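Local coordinates for protein activated BY transcription factor SSRB (Salmonella enterica, PDB 2WNW) that belongs to glycosyl hydrolase family 30 and combines a TIM-barrel domain with a beta-sandwich domain, at residues A[305-310]-A[363-368]; A[328-333]-A[349-354]. All coordinates share one frame; numbering follows the deposited sequence.

Interaction 1 of 2, residues A[305-310]-A[363-368]; sequences SQIRHW and RNHSWY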
loop_
_atom_site.group_PDB
_atom_site.type_symbol
_atom_site.label_atom_id
_atom_site.label_comp_id
_atom_site.label_asym_id
_atom_site.label_seq_id
_atom_site.Cartn_x
_atom_site.Cartn_y
_atom_site.Cartn_z
ATOM N N SER A 305 25.974 6.898 -4.638
ATOM C CA SER A 305 25.050 7.636 -5.500
ATOM C C SER A 305 24.279 6.791 -6.516
ATOM O O SER A 305 23.054 6.890 -6.598
ATOM C CB SER A 305 25.783 8.771 -6.223
ATOM O OG SER A 305 26.880 8.287 -6.974
ATOM N N GLN A 306 24.972 5.962 -7.292
ATOM C CA GLN A 306 24.275 5.148 -8.281
ATOM C C GLN A 306 23.244 4.204 -7.668
ATOM O O GLN A 306 22.147 4.044 -8.211
ATOM C CB GLN A 306 25.270 4.362 -9.136
ATOM C CG GLN A 306 26.013 5.233 -10.144
ATOM C CD GLN A 306 25.061 6.081 -10.980
ATOM O OE1 GLN A 306 25.118 7.315 -10.951
ATOM N NE2 GLN A 306 24.177 5.422 -11.718
ATOM N N ILE A 307 23.586 3.582 -6.543
ATOM C CA ILE A 307 22.656 2.671 -5.885
ATOM C C ILE A 307 21.441 3.437 -5.368
ATOM O O ILE A 307 20.314 2.945 -5.459
ATOM C CB ILE A 307 23.335 1.915 -4.710
ATOM C CG1 ILE A 307 24.133 0.730 -5.258
ATOM C CG2 ILE A 307 22.290 1.430 -3.713
ATOM C CD1 ILE A 307 23.272 -0.342 -5.934
ATOM N N ARG A 308 21.667 4.635 -4.828
ATOM C CA ARG A 308 20.562 5.449 -4.321
ATOM C C ARG A 308 19.623 5.854 -5.452
ATOM O O ARG A 308 18.406 5.883 -5.273
ATOM C CB ARG A 308 21.071 6.724 -3.636
ATOM C CG ARG A 308 21.767 6.519 -2.288
ATOM C CD ARG A 308 21.721 7.813 -1.480
ATOM N NE ARG A 308 22.254 8.946 -2.236
ATOM C CZ ARG A 308 23.549 9.186 -2.398
ATOM N NH1 ARG A 308 24.439 8.376 -1.849
ATOM N NH2 ARG A 308 23.963 10.222 -3.110
ATOM N N HIS A 309 20.191 6.183 -6.609
ATOM C CA HIS A 309 19.391 6.587 -7.763
ATOM C C HIS A 309 18.585 5.399 -8.277
ATOM O O HIS A 309 17.430 5.540 -8.683
ATOM C CB HIS A 309 20.304 7.142 -8.855
ATOM C CG HIS A 309 21.042 8.380 -8.444
ATOM N ND1 HIS A 309 21.976 8.994 -9.250
ATOM C CD2 HIS A 309 20.991 9.111 -7.305
ATOM C CE1 HIS A 309 22.469 10.050 -8.626
ATOM N NE2 HIS A 309 21.888 10.143 -7.443
ATOM N N TRP A 310 19.214 4.230 -8.249
ATOM C CA TRP A 310 18.596 2.976 -8.664
ATOM C C TRP A 310 17.363 2.768 -7.790
ATOM O O TRP A 310 16.263 2.508 -8.286
ATOM C CB TRP A 310 19.631 1.854 -8.473
ATOM C CG TRP A 310 19.139 0.432 -8.470
ATOM C CD1 TRP A 310 18.897 -0.346 -7.368
ATOM C CD2 TRP A 310 18.964 -0.424 -9.609
ATOM N NE1 TRP A 310 18.597 -1.631 -7.751
ATOM C CE2 TRP A 310 18.630 -1.707 -9.120
ATOM C CE3 TRP A 310 19.060 -0.232 -10.995
ATOM C CZ2 TRP A 310 18.392 -2.799 -9.970
ATOM C CZ3 TRP A 310 18.825 -1.319 -11.842
ATOM C CH2 TRP A 310 18.495 -2.585 -11.323
ATOM N N ARG A 363 25.480 5.036 -19.669
ATOM C CA ARG A 363 24.187 4.631 -19.124
ATOM C C ARG A 363 24.272 4.469 -17.610
ATOM O O ARG A 363 25.019 3.624 -17.108
ATOM C CB ARG A 363 23.731 3.310 -19.750
ATOM C CG ARG A 363 23.143 3.451 -21.143
ATOM C CD ARG A 363 22.828 2.098 -21.740
ATOM N NE ARG A 363 24.046 1.350 -22.034
ATOM C CZ ARG A 363 24.063 0.088 -22.448
ATOM N NH1 ARG A 363 22.925 -0.572 -22.617
ATOM N NH2 ARG A 363 25.220 -0.515 -22.693
ATOM N N ASN A 364 23.507 5.281 -16.887
ATOM C CA ASN A 364 23.499 5.221 -15.431
ATOM C C ASN A 364 22.597 4.096 -14.929
ATOM O O ASN A 364 21.832 3.519 -15.700
ATOM C CB ASN A 364 23.046 6.567 -14.861
ATOM C CG ASN A 364 24.062 7.666 -15.108
ATOM O OD1 ASN A 364 25.230 7.530 -14.745
ATOM N ND2 ASN A 364 23.626 8.759 -15.733
ATOM N N HIS A 365 22.689 3.785 -13.639
ATOM C CA HIS A 365 21.874 2.719 -13.057
ATOM C C HIS A 365 20.387 2.909 -13.355
ATOM O O HIS A 365 19.670 1.942 -13.616
ATOM C CB HIS A 365 22.080 2.652 -11.536
ATOM C CG HIS A 365 23.327 1.929 -11.116
ATOM N ND1 HIS A 365 24.502 1.986 -11.835
ATOM C CD2 HIS A 365 23.590 1.166 -10.028
ATOM C CE1 HIS A 365 25.434 1.292 -11.207
ATOM N NE2 HIS A 365 24.908 0.784 -10.108
ATOM N N SER A 366 19.926 4.153 -13.307
ATOM C CA SER A 366 18.518 4.453 -13.557
ATOM C C SER A 366 18.031 3.937 -14.911
ATOM O O SER A 366 16.885 3.514 -15.035
ATOM C CB SER A 366 18.277 5.960 -13.455
ATOM O OG SER A 366 19.075 6.660 -14.392
ATOM N N TRP A 367 18.894 3.961 -15.921
ATOM C CA TRP A 367 18.501 3.478 -17.243
ATOM C C TRP A 367 18.099 2.004 -17.153
ATOM O O TRP A 367 17.086 1.599 -17.718
ATOM C CB TRP A 367 19.650 3.637 -18.247
ATOM C CG TRP A 367 19.248 3.352 -19.674
ATOM C CD1 TRP A 367 18.630 4.210 -20.539
ATOM C CD2 TRP A 367 19.415 2.117 -20.386
ATOM N NE1 TRP A 367 18.400 3.587 -21.749
ATOM C CE2 TRP A 367 18.871 2.301 -21.680
ATOM C CE3 TRP A 367 19.969 0.871 -20.057
ATOM C CZ2 TRP A 367 18.865 1.283 -22.645
ATOM C CZ3 TRP A 367 19.963 -0.141 -21.016
ATOM C CH2 TRP A 367 19.413 0.075 -22.295
ATOM N N TYR A 368 18.889 1.208 -16.435
ATOM C CA TYR A 368 18.585 -0.214 -16.286
ATOM C C TYR A 368 17.374 -0.424 -15.384
ATOM O O TYR A 368 16.593 -1.349 -15.596
ATOM C CB TYR A 368 19.789 -0.978 -15.723
ATOM C CG TYR A 368 21.020 -0.872 -16.590
ATOM C CD1 TYR A 368 22.001 0.083 -16.326
ATOM C CD2 TYR A 368 21.181 -1.696 -17.704
ATOM C CE1 TYR A 368 23.112 0.217 -17.152
ATOM C CE2 TYR A 368 22.290 -1.569 -18.538
ATOM C CZ TYR A 368 23.248 -0.611 -18.257
ATOM O OH TYR A 368 24.334 -0.465 -19.090
#
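Asn-364, whose CB lies against the side-chain amide of Gln-306, has its own amide nitrogen ND2 gripped by two oxygens, the backbone O of Ala-350 and OE1 of Gln-353. The amide planes of Gln-306 and Asn-364 are 34° apart, and the two side chains run roughly perpendicular to each other. Beyond this pair, the contact rests on the imidazole of His-365. Gln-306 presents its CB squarely to one ring face, 3.5 Å from the centroid of the His-365 ring and only 1° off the normal, a nearly ideal CH-pi contact. The glutamine chain then bends at chi2, bringing its amide back toward the start of 363-368, steeply inclined to the imidazole plane. Trp-310 packs on another side of His-365. Its CB sits at the edge of the His-365 ring, while the indole, with CG anti to the backbone N (chi1 164°), reaches across so that the His-365 carbonyl meets its rim in plane, CE3 lying 3.5 Å from His-365 O. Trp-310 CZ3 also touches Tyr-368 CB at 4.0 Å. The indole NE1 is hydrogen-bonded to the backbone O of Ser-435, in the beta-sandwich part of the chain. The contact thus joins the first turns of helices 305-322 and 365-374, the seventh and eighth outer helices of a (beta/alpha)8 TIM barrel.

Interaction 2 of 2, residues A[328-333]-A[349-354]; sequences FIDWNL and EAPIQY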
loop_
_atom_site.group_PDB
_atom_site.type_symbol
_atom_site.label_atom_id
_atom_site.label_comp_id
_atom_site.label_asym_id
_atom_site.label_seq_id
_atom_site.Cartn_x
_atom_site.Cartn_y
_atom_site.Cartn_z
ATOM N N PHE A 328 4.318 6.157 -16.971
ATOM C CA PHE A 328 5.574 6.682 -16.454
ATOM C C PHE A 328 6.352 7.499 -17.479
ATOM O O PHE A 328 6.634 7.025 -18.584
ATOM C CB PHE A 328 6.454 5.517 -15.973
ATOM C CG PHE A 328 7.889 5.899 -15.681
ATOM C CD1 PHE A 328 8.258 6.373 -14.425
ATOM C CD2 PHE A 328 8.869 5.779 -16.665
ATOM C CE1 PHE A 328 9.583 6.718 -14.148
ATOM C CE2 PHE A 328 10.201 6.123 -16.402
ATOM C CZ PHE A 328 10.557 6.594 -15.136
ATOM N N ILE A 329 6.693 8.727 -17.107
ATOM C CA ILE A 329 7.492 9.581 -17.967
ATOM C C ILE A 329 8.621 10.187 -17.142
ATOM O O ILE A 329 8.389 10.971 -16.216
ATOM C CB ILE A 329 6.686 10.730 -18.597
ATOM C CG1 ILE A 329 5.437 10.182 -19.296
ATOM C CG2 ILE A 329 7.560 11.446 -19.631
ATOM C CD1 ILE A 329 4.579 11.258 -19.946
ATOM N N ASP A 330 9.841 9.795 -17.485
ATOM C CA ASP A 330 11.048 10.281 -16.830
ATOM C C ASP A 330 11.280 11.716 -17.308
ATOM O O ASP A 330 10.644 12.165 -18.261
ATOM C CB ASP A 330 12.219 9.378 -17.233
ATOM C CG ASP A 330 13.547 9.805 -16.629
ATOM O OD1 ASP A 330 13.568 10.317 -15.487
ATOM O OD2 ASP A 330 14.580 9.604 -17.300
ATOM N N TRP A 331 12.170 12.437 -16.636
ATOM C CA TRP A 331 12.483 13.809 -17.031
ATOM C C TRP A 331 13.473 13.680 -18.198
ATOM O O TRP A 331 13.364 12.737 -18.987
ATOM C CB TRP A 331 13.094 14.554 -15.836
ATOM C CG TRP A 331 13.258 16.064 -15.958
ATOM C CD1 TRP A 331 14.046 16.849 -15.165
ATOM C CD2 TRP A 331 12.617 16.957 -16.891
ATOM N NE1 TRP A 331 13.942 18.166 -15.541
ATOM C CE2 TRP A 331 13.074 18.264 -16.597
ATOM C CE3 TRP A 331 11.705 16.783 -17.944
ATOM C CZ2 TRP A 331 12.652 19.392 -17.317
ATOM C CZ3 TRP A 331 11.284 17.908 -18.665
ATOM C CH2 TRP A 331 11.761 19.196 -18.346
ATOM N N ASN A 332 14.437 14.595 -18.311
ATOM C CA ASN A 332 15.409 14.553 -19.415
ATOM C C ASN A 332 15.891 13.153 -19.799
ATOM O O ASN A 332 16.408 12.414 -18.966
ATOM C CB ASN A 332 16.646 15.392 -19.085
ATOM C CG ASN A 332 16.312 16.825 -18.762
ATOM O OD1 ASN A 332 16.051 17.638 -19.657
ATOM N ND2 ASN A 332 16.313 17.149 -17.473
ATOM N N LEU A 333 15.733 12.805 -21.073
ATOM C CA LEU A 333 16.176 11.512 -21.588
ATOM C C LEU A 333 17.692 11.473 -21.619
ATOM O O LEU A 333 18.314 10.425 -21.414
ATOM C CB LEU A 333 15.727 11.324 -23.037
ATOM C CG LEU A 333 14.287 11.062 -23.444
ATOM C CD1 LEU A 333 14.132 11.380 -24.925
ATOM C CD2 LEU A 333 13.937 9.620 -23.161
ATOM N N GLU A 349 20.909 14.478 -13.015
ATOM C CA GLU A 349 21.359 13.293 -13.731
ATOM C C GLU A 349 20.252 12.902 -14.715
ATOM O O GLU A 349 19.091 13.273 -14.529
ATOM C CB GLU A 349 21.601 12.141 -12.750
ATOM C CG GLU A 349 22.278 10.930 -13.366
ATOM C CD GLU A 349 22.381 9.765 -12.399
ATOM O OE1 GLU A 349 21.367 9.066 -12.190
ATOM O OE2 GLU A 349 23.479 9.558 -11.837
ATOM N N ALA A 350 20.623 12.185 -15.772
ATOM C CA ALA A 350 19.670 11.681 -16.760
ATOM C C ALA A 350 20.115 10.233 -16.948
ATOM O O ALA A 350 21.305 9.930 -16.812
ATOM C CB ALA A 350 19.775 12.458 -18.077
ATOM N N PRO A 351 19.180 9.317 -17.246
ATOM C CA PRO A 351 19.565 7.911 -17.424
ATOM C C PRO A 351 20.718 7.702 -18.396
ATOM O O PRO A 351 21.489 6.754 -18.258
ATOM C CB PRO A 351 18.265 7.252 -17.879
ATOM C CG PRO A 351 17.230 8.052 -17.124
ATOM C CD PRO A 351 17.718 9.476 -17.343
ATOM N N ILE A 352 20.821 8.580 -19.388
ATOM C CA ILE A 352 21.917 8.503 -20.342
ATOM C C ILE A 352 22.564 9.874 -20.414
ATOM O O ILE A 352 21.880 10.894 -20.511
ATOM C CB ILE A 352 21.445 8.085 -21.759
ATOM C CG1 ILE A 352 20.928 6.648 -21.731
ATOM C CG2 ILE A 352 22.609 8.192 -22.750
ATOM C CD1 ILE A 352 20.559 6.096 -23.098
ATOM N N GLN A 353 23.888 9.896 -20.325
ATOM C CA GLN A 353 24.626 11.143 -20.406
ATOM C C GLN A 353 25.677 11.010 -21.493
ATOM O O GLN A 353 26.163 9.911 -21.772
ATOM C CB GLN A 353 25.243 11.487 -19.047
ATOM C CG GLN A 353 24.195 12.000 -18.059
ATOM C CD GLN A 353 24.759 12.295 -16.685
ATOM O OE1 GLN A 353 24.985 11.387 -15.884
ATOM N NE2 GLN A 353 25.000 13.572 -16.408
ATOM N N TYR A 354 26.014 12.130 -22.120
ATOM C CA TYR A 354 26.963 12.114 -23.220
ATOM C C TYR A 354 28.114 13.107 -23.103
ATOM O O TYR A 354 27.921 14.277 -22.769
ATOM C CB TYR A 354 26.198 12.340 -24.530
ATOM C CG TYR A 354 27.071 12.467 -25.752
ATOM C CD1 TYR A 354 27.307 13.709 -26.334
ATOM C CD2 TYR A 354 27.659 11.342 -26.334
ATOM C CE1 TYR A 354 28.103 13.835 -27.469
ATOM C CE2 TYR A 354 28.459 11.456 -27.470
ATOM C CZ TYR A 354 28.674 12.703 -28.030
ATOM O OH TYR A 354 29.457 12.824 -29.153
HETATM O O HOH W 1 16.924 14.787 -15.790
#
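The contact lies at the C-terminal end of the eighth strand of the TIM barrel, where the chain turns a corner at Trp-331 to enter a small three-stranded mixed sheet in which strand 332-336 runs parallel to 352-355. Asp-330 and Pro-351 point at each other across the corner. A fully extended first torsion (chi1 179°) carries the Asp-330 carboxylate toward the proline ring, and Asp-330 OD2 lies 3.1 Å from both CG and CD of Pro-351. The other oxygen, OD1, is hydrogen-bonded to Tyr-313 OH, which helps fix the rotation of the group. Backbone carbonyls supply the next contacts: Asn-332 O rests 3.5 Å from the methyl CB of Ala-350 and also faces Pro-351 CD, while Leu-333 O, hydrogen-bonded to Tyr-75 OH, packs near CB of Ile-352. No direct hydrogen bond spans the two segments, and a water takes that role. With OD1 of Asn-332 held by Thr-53 OG1, its ND2 donates to the water at 3.0 Å, and the water in turn donates to Glu-349 O at 2.9 Å.

Interaction 2 is the deeper of the two, with every touching residue buried, whereas interaction 1 lies farther out, its centre about 16 Å from the chain centre, and is partly buried. Both segments of interaction 2 fall in the sequence between the segments of interaction 1, and helix 305-322 is followed in the chain by barrel strand 327-330. The two meet at the N-terminal end of helix 365-374 and the residue before it: Asn-364 N probably donates a hydrogen bond to Pro-351 O at 2.8 Å, and Ser-366 packs on the same proline. Their chemistry differs with place: aromatic and CH-pi contacts join outer helices in 305-310/363-368, while carbonyls, a carboxylate and a bridging water line the strand end in 328-333/349-354.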